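Local coordinates for autoinducer 2 sensor kinase/phosphatase LuxQ (PDB 3C38), which senses the quorum-sensing signal autoinducer 2 by binding its complex with LuxP, and switches between histidine kinase and phosphatase activity, at residues 111-116 / 154-159; 84-87 / 93-96; 180-183 / 188-191; 106-111 / 125-130. All blocks are in the same frame, centred on the assembly; numbering follows the deposited sequence. Where two conformers were deposited one is given.

The four contacts lie in the periplasmic sensor part of LuxQ, which carries two antiparallel sheets. Contacts 1, 2 and 4 share the five-stranded sheet. Contact 2 pairs its edge strand 91-95 with strand 83-88, contact 1 sets helix 106-115 against inner strand 153-160, and contact 4 sets the same helix against the other edge strand, 123-127, so one helix bridges both. Contacts 1 and 2 have centres about 9 Å apart, contacts 1 and 4 about 10 Å. Along the chain contact 2 comes first, contacts 4 and 1 interlock, and contact 3 follows. Contact 3 belongs to the separate four-stranded sheet, its centre about 24 Å from that of contact 1, consistent with two PAS-like (Cache) units.

Contact 1: 111-116 / 154-159; sequences KLIRRV and YLYVGI
The C-terminal turn of helix 106-115 packs on strand 153-160, an inner strand of the five-stranded antiparallel sheet of a Cache-type (PAS-like) sensor domain. Tyr156 carries the contact. Its CA-CB bond points at the helix, and the ring fills the gap between Ile113 and Val116. All three residues are buried. The two arms of Ile113 do different work. CG2, anti to the backbone N, reaches the phenol oxygen, with Ile113 CG2 3.5 Å from Tyr156 OH. CD1 lies over one ring face, 4.1 Å above the plane and offset toward the rim. CG1 beside the backbone N (chi1 -52°) and a chi2 of -66° together bring it there. Val116, the first residue to leave the helix, comes at the ring edge, near its plane, with Val116 CB 4.1 Å from Tyr156 CE2. The ring of Tyr156 also stacks with Phe85 of the adjoining strand, and its side chain touches Met138 and Arg140 on strand 134-143. At the polar end a water sits between helix and strand. It lies 2.9 Å from Ile113 O and 3.1 Å from Tyr156 OH.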
loop_
_atom_site.group_PDB
_atom_site.type_symbol
_atom_site.label_atom_id
_atom_site.label_comp_id
_atom_site.label_asym_id
_atom_site.label_seq_id
_atom_site.Cartn_x
_atom_site.Cartn_y
_atom_site.Cartn_z
ATOM N N LYS A 111 9.495 -14.232 -3.387
ATOM C CA LYS A 111 10.308 -13.874 -2.236
ATOM C C LYS A 111 9.488 -13.139 -1.175
ATOM O O LYS A 111 9.797 -13.199 0.024
ATOM C CB LYS A 111 11.473 -13.009 -2.703
ATOM C CG LYS A 111 12.233 -13.602 -3.896
ATOM C CD LYS A 111 13.523 -12.825 -4.160
ATOM C CE LYS A 111 14.461 -13.559 -5.104
ATOM N NZ LYS A 111 15.786 -12.874 -5.168
ATOM N N LEU A 112 8.437 -12.450 -1.622
ATOM C CA LEU A 112 7.562 -11.703 -0.724
ATOM C C LEU A 112 6.736 -12.659 0.121
ATOM O O LEU A 112 6.397 -12.350 1.260
ATOM C CB LEU A 112 6.633 -10.789 -1.526
ATOM C CG LEU A 112 7.311 -9.646 -2.282
ATOM C CD1 LEU A 112 6.266 -8.824 -3.023
ATOM C CD2 LEU A 112 8.075 -8.769 -1.299
ATOM N N ILE A 113 6.414 -13.818 -0.451
ATOM C CA ILE A 113 5.642 -14.844 0.243
ATOM C C ILE A 113 6.255 -15.070 1.616
ATOM O O ILE A 113 5.570 -15.069 2.628
ATOM C CB ILE A 113 5.697 -16.191 -0.503
ATOM C CG1 ILE A 113 5.320 -16.002 -1.972
ATOM C CG2 ILE A 113 4.783 -17.191 0.169
ATOM C CD1 ILE A 113 3.909 -15.588 -2.193
ATOM N N ARG A 114 7.561 -15.275 1.633
ATOM C CA ARG A 114 8.286 -15.514 2.871
ATOM C C ARG A 114 8.328 -14.276 3.748
ATOM O O ARG A 114 8.076 -14.344 4.951
ATOM C CB ARG A 114 9.718 -15.943 2.551
ATOM C CG ARG A 114 9.830 -17.288 1.871
ATOM C CD ARG A 114 9.500 -18.408 2.841
ATOM N NE ARG A 114 9.586 -19.716 2.201
ATOM C CZ ARG A 114 10.050 -20.800 2.809
ATOM N NH1 ARG A 114 10.465 -20.724 4.068
ATOM N NH2 ARG A 114 10.110 -21.952 2.156
ATOM N N ARG A 115 8.647 -13.142 3.128
ATOM C CA ARG A 115 8.748 -11.864 3.826
ATOM C C ARG A 115 7.542 -11.565 4.706
ATOM O O ARG A 115 7.688 -11.174 5.862
ATOM C CB ARG A 115 8.936 -10.729 2.816
ATOM C CG ARG A 115 10.194 -10.861 1.971
ATOM C CD ARG A 115 10.425 -9.612 1.145
ATOM N NE ARG A 115 11.738 -9.610 0.511
ATOM C CZ ARG A 115 12.234 -8.573 -0.151
ATOM N NH1 ARG A 115 11.520 -7.468 -0.259
ATOM N NH2 ARG A 115 13.444 -8.632 -0.685
ATOM N N VAL A 116 6.350 -11.742 4.153
ATOM C CA VAL A 116 5.125 -11.492 4.898
ATOM C C VAL A 116 4.700 -12.819 5.531
ATOM O O VAL A 116 3.730 -13.440 5.114
ATOM C CB VAL A 116 4.023 -10.958 3.957
ATOM C CG1 VAL A 116 2.763 -10.671 4.736
ATOM C CG2 VAL A 116 4.502 -9.698 3.266
ATOM N N TYR A 154 -3.466 -18.622 0.493
ATOM C CA TYR A 154 -3.392 -17.310 1.107
ATOM C C TYR A 154 -3.557 -16.240 0.043
ATOM O O TYR A 154 -3.057 -16.374 -1.083
ATOM C CB TYR A 154 -2.050 -17.141 1.812
ATOM C CG TYR A 154 -1.977 -17.841 3.147
ATOM C CD1 TYR A 154 -2.546 -17.267 4.283
ATOM C CD2 TYR A 154 -1.361 -19.089 3.278
ATOM C CE1 TYR A 154 -2.502 -17.910 5.519
ATOM C CE2 TYR A 154 -1.315 -19.747 4.514
ATOM C CZ TYR A 154 -1.892 -19.146 5.627
ATOM O OH TYR A 154 -1.856 -19.771 6.850
ATOM N N LEU A 155 -4.294 -15.192 0.396
ATOM C CA LEU A 155 -4.510 -14.077 -0.508
ATOM C C LEU A 155 -3.619 -12.942 -0.018
ATOM O O LEU A 155 -3.661 -12.543 1.156
ATOM C CB LEU A 155 -5.979 -13.631 -0.512
ATOM C CG LEU A 155 -6.276 -12.384 -1.359
ATOM C CD1 LEU A 155 -5.834 -12.618 -2.784
ATOM C CD2 LEU A 155 -7.764 -12.057 -1.312
ATOM N N TYR A 156 -2.785 -12.452 -0.924
ATOM C CA TYR A 156 -1.882 -11.362 -0.612
ATOM C C TYR A 156 -2.353 -10.138 -1.381
ATOM O O TYR A 156 -2.673 -10.228 -2.568
ATOM C CB TYR A 156 -0.448 -11.704 -1.050
ATOM C CG TYR A 156 0.265 -12.761 -0.228
ATOM C CD1 TYR A 156 -0.053 -14.116 -0.346
ATOM C CD2 TYR A 156 1.282 -12.401 0.650
ATOM C CE1 TYR A 156 0.643 -15.086 0.403
ATOM C CE2 TYR A 156 1.969 -13.350 1.396
ATOM C CZ TYR A 156 1.649 -14.682 1.270
ATOM O OH TYR A 156 2.345 -15.590 2.028
ATOM N N VAL A 157 -2.417 -9.004 -0.696
ATOM C CA VAL A 157 -2.806 -7.752 -1.332
ATOM C C VAL A 157 -1.709 -6.752 -1.017
ATOM O O VAL A 157 -1.125 -6.766 0.077
ATOM C CB VAL A 157 -4.159 -7.194 -0.790
ATOM C CG1 VAL A 157 -5.264 -8.230 -0.984
ATOM C CG2 VAL A 157 -4.029 -6.806 0.672
ATOM N N GLY A 158 -1.416 -5.886 -1.975
ATOM C CA GLY A 158 -0.382 -4.900 -1.739
ATOM C C GLY A 158 -0.727 -3.530 -2.280
ATOM O O GLY A 158 -1.542 -3.407 -3.205
ATOM N N ILE A 159 -0.117 -2.513 -1.673
ATOM C CA ILE A 159 -0.264 -1.118 -2.073
ATOM C C ILE A 159 1.136 -0.647 -2.427
ATOM O O ILE A 159 2.028 -0.688 -1.581
ATOM C CB ILE A 159 -0.726 -0.218 -0.924
ATOM C CG1 ILE A 159 -2.093 -0.644 -0.422
ATOM C CG2 ILE A 159 -0.823 1.212 -1.400
ATOM C CD1 ILE A 159 -2.480 0.084 0.865
HETATM O O HOH W 1 3.853 -15.821 4.778
#

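Contact 2: 84-87 / 93-96; sequences RFIS and LWDD
This is a main-chain strand pairing at the edge of the five-stranded sheet, completed by a carboxylate and an indole. Phe85 and Asp95 form a non-hydrogen-bonded pair, and Ile86 and Trp94 a hydrogen-bonded one. Ile86 N gives a bond to Trp94 O at 3.0 Å. The bond from Asp96 N to Arg84 O is 3.0 Å long and almost straight, 177° at the hydrogen. The Asp96 side chain turns back to the same residue: Asp96 OD2 takes Arg84 N at 2.8 Å, met from above the carboxylate plane. With chi1 at 67°, CG of Asp96 sits between its own backbone N and carbonyl carbon, and this turns the carboxylate toward Arg84. Asp96 OD1 is held by Asn98 N. The two strands make a beta hairpin with a classic beta bulge, in which Leu93 and Trp94 both face Ile86. Both their N-H groups approach Ile86 O, and both bonds are weak. On the face of Ile86 and Trp94 the indole runs back along strand 83-88. Trp94 CE3 lies 4.1 Å from Ile86 CG1, and Trp94 CZ3 3.9 Å from Arg84 CB. The indole also stacks with Phe69, while Trp94 NE1 bonds to Asp66. The long Arg84 chain leads away from the hairpin to a salt bridge between Arg84 NH2 and Asp73.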
loop_
_atom_site.group_PDB
_atom_site.type_symbol
_atom_site.label_atom_id
_atom_site.label_comp_id
_atom_site.label_asym_id
_atom_site.label_seq_id
_atom_site.Cartn_x
_atom_site.Cartn_y
_atom_site.Cartn_z
ATOM N N ARG A 84 -2.726 -8.158 -6.270
ATOM C CA ARG A 84 -3.243 -9.311 -5.553
ATOM C C ARG A 84 -2.646 -10.578 -6.144
ATOM O O ARG A 84 -2.405 -10.659 -7.344
ATOM C CB ARG A 84 -4.760 -9.426 -5.719
ATOM C CG ARG A 84 -5.630 -8.415 -5.008
ATOM C CD ARG A 84 -6.995 -9.054 -4.784
ATOM N NE ARG A 84 -8.029 -8.132 -4.328
ATOM C CZ ARG A 84 -8.671 -7.276 -5.118
ATOM N NH1 ARG A 84 -8.387 -7.215 -6.417
ATOM N NH2 ARG A 84 -9.610 -6.487 -4.612
ATOM N N PHE A 85 -2.410 -11.569 -5.297
ATOM C CA PHE A 85 -1.925 -12.858 -5.761
ATOM C C PHE A 85 -2.179 -13.874 -4.650
ATOM O O PHE A 85 -2.172 -13.530 -3.465
ATOM C CB PHE A 85 -0.443 -12.790 -6.176
ATOM C CG PHE A 85 0.509 -12.608 -5.041
ATOM C CD1 PHE A 85 0.860 -13.682 -4.231
ATOM C CD2 PHE A 85 1.066 -11.358 -4.782
ATOM C CE1 PHE A 85 1.751 -13.516 -3.192
ATOM C CE2 PHE A 85 1.962 -11.178 -3.739
ATOM C CZ PHE A 85 2.307 -12.258 -2.941
ATOM N N ILE A 86 -2.446 -15.117 -5.041
ATOM C CA ILE A 86 -2.729 -16.176 -4.078
ATOM C C ILE A 86 -1.586 -17.176 -3.992
ATOM O O ILE A 86 -1.118 -17.688 -5.008
ATOM C CB ILE A 86 -4.032 -16.915 -4.452
ATOM C CG1 ILE A 86 -5.201 -15.931 -4.444
ATOM C CG2 ILE A 86 -4.305 -18.040 -3.468
ATOM C CD1 ILE A 86 -6.505 -16.532 -4.911
ATOM N N SER A 87 -1.140 -17.438 -2.769
ATOM C CA SER A 87 -0.048 -18.368 -2.528
ATOM C C SER A 87 -0.485 -19.655 -1.831
ATOM O O SER A 87 -1.508 -19.711 -1.150
ATOM C CB SER A 87 1.043 -17.704 -1.677
ATOM O OG SER A 87 1.247 -18.396 -0.444
ATOM N N LEU A 93 -0.360 -19.816 -7.117
ATOM C CA LEU A 93 -1.460 -20.382 -7.880
ATOM C C LEU A 93 -2.075 -19.341 -8.793
ATOM O O LEU A 93 -2.504 -19.657 -9.905
ATOM C CB LEU A 93 -2.538 -20.926 -6.935
ATOM C CG LEU A 93 -2.140 -21.993 -5.910
ATOM C CD1 LEU A 93 -3.333 -22.322 -5.023
ATOM C CD2 LEU A 93 -1.641 -23.236 -6.624
ATOM N N TRP A 94 -2.118 -18.097 -8.321
ATOM C CA TRP A 94 -2.702 -17.019 -9.105
ATOM C C TRP A 94 -2.012 -15.672 -8.871
ATOM O O TRP A 94 -1.368 -15.453 -7.841
ATOM C CB TRP A 94 -4.190 -16.906 -8.782
ATOM C CG TRP A 94 -4.910 -15.880 -9.593
ATOM C CD1 TRP A 94 -5.358 -16.012 -10.874
ATOM C CD2 TRP A 94 -5.271 -14.560 -9.171
ATOM N NE1 TRP A 94 -5.987 -14.853 -11.277
ATOM C CE2 TRP A 94 -5.948 -13.948 -10.249
ATOM C CE3 TRP A 94 -5.092 -13.837 -7.985
ATOM C CZ2 TRP A 94 -6.443 -12.641 -10.177
ATOM C CZ3 TRP A 94 -5.583 -12.540 -7.913
ATOM C CH2 TRP A 94 -6.253 -11.956 -9.003
ATOM N N ASP A 95 -2.170 -14.776 -9.844
ATOM C CA ASP A 95 -1.583 -13.443 -9.818
ATOM C C ASP A 95 -2.456 -12.560 -10.706
ATOM O O ASP A 95 -2.685 -12.892 -11.873
ATOM C CB ASP A 95 -0.160 -13.518 -10.377
ATOM C CG ASP A 95 0.433 -12.158 -10.681
ATOM O OD1 ASP A 95 1.489 -12.120 -11.344
ATOM O OD2 ASP A 95 -0.139 -11.130 -10.264
ATOM N N ASP A 96 -2.948 -11.442 -10.170
ATOM C CA ASP A 96 -3.799 -10.565 -10.974
ATOM C C ASP A 96 -3.043 -9.943 -12.137
ATOM O O ASP A 96 -3.625 -9.242 -12.958
ATOM C CB ASP A 96 -4.446 -9.458 -10.122
ATOM C CG ASP A 96 -3.443 -8.449 -9.570
ATOM O OD1 ASP A 96 -2.249 -8.470 -9.946
ATOM O OD2 ASP A 96 -3.873 -7.617 -8.749
#

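Contact 3: 180-183 / 188-191; sequences LVLA and PLVS
Leu182 and its partners Leu189 and Val190 form the tight middle of a beta hairpin at the edge of the four-stranded sheet. Leu182 N bonds to Val190 O at 2.8 Å, with the donor nearly along the C=O axis. Leu182 O takes two donors in its carbonyl plane. Leu189 N is the shorter at 2.6 Å, and Val190 N, on a lone pair, is longer at 3.3 Å. Two residues facing one is a classic beta bulge, and the register moves by one before the pair of Ala183 and Pro188. Val190 CG1 meets Leu182 CB at 3.8 Å; chi1 of 64° sets this methyl between the backbone N and carbonyl carbon of Val190. The side chain of Leu189 lies against the carbonyl of Leu182, with Leu189 CB 3.5 Å from Leu182 O, and also touches Leu161 and Asn162. On the other face Val181 packs more loosely, against the partly exposed Pro188 and Ser191. Val181 CG1 is 4.2 Å from Pro188 CB, and Val181 CG2 4.0 Å from Ser191 OG. Ala183 CB is a close exception, resting on Pro188 CA at 3.7 Å. Helix 201-205 covers part of this face, its Val205 touching Val181 and Pro188. Ser191 OG turns to Leu193 N as its polar partner. At the Leu180 end the strands meet through a CA-H...O contact from Ser191 CA to Leu180 O. The chemistry implies that the bulge is held by one carbonyl of the buried Leu182, shared between two amides, with little side-chain polarity across the strands.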
loop_
_atom_site.group_PDB
_atom_site.type_symbol
_atom_site.label_atom_id
_atom_site.label_comp_id
_atom_site.label_asym_id
_atom_site.label_seq_id
_atom_site.Cartn_x
_atom_site.Cartn_y
_atom_site.Cartn_z
ATOM N N LEU A 180 2.095 17.651 0.209
ATOM C CA LEU A 180 2.741 16.565 0.929
ATOM C C LEU A 180 3.772 15.880 0.042
ATOM O O LEU A 180 3.675 15.884 -1.188
ATOM C CB LEU A 180 1.720 15.518 1.391
ATOM C CG LEU A 180 0.606 15.886 2.370
ATOM C CD1 LEU A 180 -0.288 14.654 2.528
ATOM C CD2 LEU A 180 1.170 16.327 3.726
ATOM N N VAL A 181 4.767 15.288 0.689
ATOM C CA VAL A 181 5.809 14.546 -0.003
ATOM C C VAL A 181 6.071 13.279 0.807
ATOM O O VAL A 181 6.416 13.352 1.993
ATOM C CB VAL A 181 7.139 15.327 -0.076
ATOM C CG1 VAL A 181 8.172 14.471 -0.796
ATOM C CG2 VAL A 181 6.942 16.671 -0.784
ATOM N N LEU A 182 5.887 12.123 0.184
ATOM C CA LEU A 182 6.141 10.869 0.869
ATOM C C LEU A 182 7.539 10.460 0.446
ATOM O O LEU A 182 7.832 10.337 -0.743
ATOM C CB LEU A 182 5.121 9.795 0.469
ATOM C CG LEU A 182 5.356 8.391 1.051
ATOM C CD1 LEU A 182 5.381 8.463 2.572
ATOM C CD2 LEU A 182 4.259 7.440 0.587
ATOM N N ALA A 183 8.410 10.261 1.425
ATOM C CA ALA A 183 9.779 9.900 1.107
ATOM C C ALA A 183 10.382 8.863 2.034
ATOM O O ALA A 183 9.847 8.575 3.103
ATOM C CB ALA A 183 10.649 11.155 1.117
ATOM N N PRO A 188 12.312 10.820 -2.550
ATOM C CA PRO A 188 10.855 10.939 -2.611
ATOM C C PRO A 188 10.198 9.754 -3.321
ATOM O O PRO A 188 10.680 9.305 -4.362
ATOM C CB PRO A 188 10.641 12.239 -3.393
ATOM C CG PRO A 188 11.943 12.970 -3.238
ATOM C CD PRO A 188 12.951 11.880 -3.345
ATOM N N LEU A 189 9.102 9.253 -2.754
ATOM C CA LEU A 189 8.356 8.170 -3.382
ATOM C C LEU A 189 7.266 8.801 -4.248
ATOM O O LEU A 189 7.090 8.453 -5.409
ATOM C CB LEU A 189 7.733 7.258 -2.328
ATOM C CG LEU A 189 8.754 6.458 -1.526
ATOM C CD1 LEU A 189 8.027 5.452 -0.632
ATOM C CD2 LEU A 189 9.699 5.728 -2.494
ATOM N N VAL A 190 6.541 9.751 -3.680
ATOM C CA VAL A 190 5.489 10.437 -4.423
ATOM C C VAL A 190 5.293 11.806 -3.786
ATOM O O VAL A 190 5.574 11.989 -2.598
ATOM C CB VAL A 190 4.150 9.628 -4.429
ATOM C CG1 VAL A 190 3.589 9.502 -3.028
ATOM C CG2 VAL A 190 3.145 10.301 -5.360
ATOM N N SER A 191 4.830 12.762 -4.586
ATOM C CA SER A 191 4.628 14.138 -4.144
ATOM C C SER A 191 3.367 14.735 -4.747
ATOM O O SER A 191 2.940 14.331 -5.837
ATOM C CB SER A 191 5.834 14.979 -4.575
ATOM O OG SER A 191 5.563 16.367 -4.539
#

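Contact 4: 106-111 / 125-130; sequences QQELNK and VQTPSE
Van der Waals contact between Glu108 and the pair Thr127 and Pro128 brings helix 106-115 against edge strand 123-127. Glu108 CB lies 3.3 Å from Thr127 OG1, and the two side chains pass each other at a slant. Farther out the glutamate crosses the proline ring at about a right angle, with Glu108 OE1 3.5 Å from Pro128 CD. The chain bends at chi2 (-54°), which carries the carboxylate over to the proline instead of straight out from the helix. Polar links come next, and across the contact they run through water. One water donates to Glu108 O at 3.1 Å and to Glu108 OE1 at 2.8 Å, and accepts from Thr127 OG1 at 3.0 Å. This donor hydroxyl is placed by chi1 of -170°, with OG1 anti to the backbone N. In this Cache-type (PAS-like) domain the helix lies against the five-stranded sheet, and strand 123-127 is an outermost strand, paired with strand 134-143. Thr127 shares a main-chain bond with Val134, and its side chain touches Ile136 and Ile104. Charge plays its part along the helix, one turn on. Lys111 NZ stands 3.5 Å from Glu108 OE2, a weak salt bridge that puts a positive group beside the second carboxylate oxygen.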
loop_
_atom_site.group_PDB
_atom_site.type_symbol
_atom_site.label_atom_id
_atom_site.label_comp_id
_atom_site.label_asym_id
_atom_site.label_seq_id
_atom_site.Cartn_x
_atom_site.Cartn_y
_atom_site.Cartn_z
ATOM N N GLN A 106 7.988 -11.820 -11.457
ATOM C CA GLN A 106 7.276 -12.935 -10.850
ATOM C C GLN A 106 8.082 -13.613 -9.728
ATOM O O GLN A 106 7.518 -14.047 -8.726
ATOM C CB GLN A 106 6.929 -13.955 -11.936
ATOM C CG GLN A 106 5.737 -14.852 -11.623
ATOM C CD GLN A 106 4.426 -14.083 -11.532
ATOM O OE1 GLN A 106 4.174 -13.164 -12.313
ATOM N NE2 GLN A 106 3.578 -14.469 -10.588
ATOM N N GLN A 107 9.400 -13.681 -9.889
ATOM C CA GLN A 107 10.255 -14.325 -8.895
ATOM C C GLN A 107 10.397 -13.519 -7.614
ATOM O O GLN A 107 10.565 -14.086 -6.535
ATOM C CB GLN A 107 11.644 -14.587 -9.477
ATOM C CG GLN A 107 11.632 -15.032 -10.927
ATOM C CD GLN A 107 11.355 -13.880 -11.884
ATOM O OE1 GLN A 107 12.148 -12.935 -11.985
ATOM N NE2 GLN A 107 10.226 -13.952 -12.590
ATOM N N GLU A 108 10.356 -12.195 -7.728
ATOM C CA GLU A 108 10.461 -11.338 -6.550
ATOM C C GLU A 108 9.181 -11.483 -5.733
ATOM O O GLU A 108 9.188 -11.375 -4.507
ATOM C CB GLU A 108 10.657 -9.877 -6.963
ATOM C CG GLU A 108 12.028 -9.570 -7.559
ATOM C CD GLU A 108 13.167 -10.012 -6.659
ATOM O OE1 GLU A 108 13.068 -9.811 -5.430
ATOM O OE2 GLU A 108 14.166 -10.552 -7.181
ATOM N N LEU A 109 8.082 -11.738 -6.436
ATOM C CA LEU A 109 6.789 -11.918 -5.803
ATOM C C LEU A 109 6.873 -13.148 -4.893
ATOM O O LEU A 109 6.310 -13.163 -3.801
ATOM C CB LEU A 109 5.721 -12.107 -6.882
ATOM C CG LEU A 109 4.360 -11.461 -6.641
ATOM C CD1 LEU A 109 4.537 -9.970 -6.427
ATOM C CD2 LEU A 109 3.453 -11.721 -7.826
ATOM N N ASN A 110 7.598 -14.170 -5.348
ATOM C CA ASN A 110 7.775 -15.405 -4.584
ATOM C C ASN A 110 8.533 -15.138 -3.303
ATOM O O ASN A 110 8.260 -15.738 -2.262
ATOM C CB ASN A 110 8.550 -16.439 -5.406
ATOM C CG ASN A 110 7.648 -17.321 -6.233
ATOM O OD1 ASN A 110 6.995 -18.218 -5.708
ATOM N ND2 ASN A 110 7.599 -17.064 -7.536
ATOM N N LYS A 111 9.495 -14.232 -3.387
ATOM C CA LYS A 111 10.308 -13.874 -2.236
ATOM C C LYS A 111 9.488 -13.139 -1.175
ATOM O O LYS A 111 9.797 -13.199 0.024
ATOM C CB LYS A 111 11.473 -13.009 -2.703
ATOM C CG LYS A 111 12.233 -13.602 -3.896
ATOM C CD LYS A 111 13.523 -12.825 -4.160
ATOM C CE LYS A 111 14.461 -13.559 -5.104
ATOM N NZ LYS A 111 15.786 -12.874 -5.168
ATOM N N VAL A 125 7.469 -3.728 2.923
ATOM C CA VAL A 125 8.540 -4.447 2.251
ATOM C C VAL A 125 8.958 -3.709 0.981
ATOM O O VAL A 125 8.214 -2.883 0.460
ATOM C CB VAL A 125 8.097 -5.854 1.889
ATOM C CG1 VAL A 125 7.627 -6.578 3.139
ATOM C CG2 VAL A 125 6.990 -5.788 0.864
ATOM N N GLN A 126 10.153 -4.008 0.488
ATOM C CA GLN A 126 10.680 -3.348 -0.701
ATOM C C GLN A 126 11.154 -4.412 -1.666
ATOM O O GLN A 126 11.757 -5.389 -1.251
ATOM C CB GLN A 126 11.874 -2.463 -0.333
ATOM C CG GLN A 126 11.704 -1.629 0.928
ATOM C CD GLN A 126 11.423 -2.456 2.180
ATOM O OE1 GLN A 126 12.326 -2.958 2.846
ATOM N NE2 GLN A 126 10.161 -2.591 2.500
ATOM N N THR A 127 10.897 -4.221 -2.950
ATOM C CA THR A 127 11.328 -5.186 -3.940
ATOM C C THR A 127 12.022 -4.512 -5.109
ATOM O O THR A 127 11.713 -3.369 -5.452
ATOM C CB THR A 127 10.130 -5.985 -4.489
ATOM O OG1 THR A 127 10.605 -7.074 -5.284
ATOM C CG2 THR A 127 9.264 -5.107 -5.367
ATOM N N PRO A 128 12.994 -5.207 -5.725
ATOM C CA PRO A 128 13.708 -4.637 -6.870
ATOM C C PRO A 128 12.743 -4.610 -8.039
ATOM O O PRO A 128 11.955 -5.536 -8.223
ATOM C CB PRO A 128 14.844 -5.630 -7.098
ATOM C CG PRO A 128 15.103 -6.153 -5.715
ATOM C CD PRO A 128 13.706 -6.385 -5.205
ATOM N N SER A 129 12.791 -3.542 -8.819
ATOM C CA SER A 129 11.915 -3.417 -9.970
ATOM C C SER A 129 12.823 -3.267 -11.178
ATOM O O SER A 129 13.980 -3.678 -11.131
ATOM C CB SER A 129 11.021 -2.188 -9.819
ATOM O OG SER A 129 10.021 -2.162 -10.822
ATOM N N GLU A 130 12.309 -2.692 -12.258
ATOM C CA GLU A 130 13.121 -2.484 -13.449
ATOM C C GLU A 130 13.890 -1.187 -13.237
ATOM O O GLU A 130 14.373 -0.557 -14.177
ATOM C CB GLU A 130 12.236 -2.387 -14.695
ATOM C CG GLU A 130 11.204 -1.267 -14.647
ATOM C CD GLU A 130 10.344 -1.209 -15.897
ATOM O OE1 GLU A 130 9.666 -2.214 -16.202
ATOM O OE2 GLU A 130 10.347 -0.159 -16.573
HETATM O O HOH W 2 11.258 -9.333 -3.353
#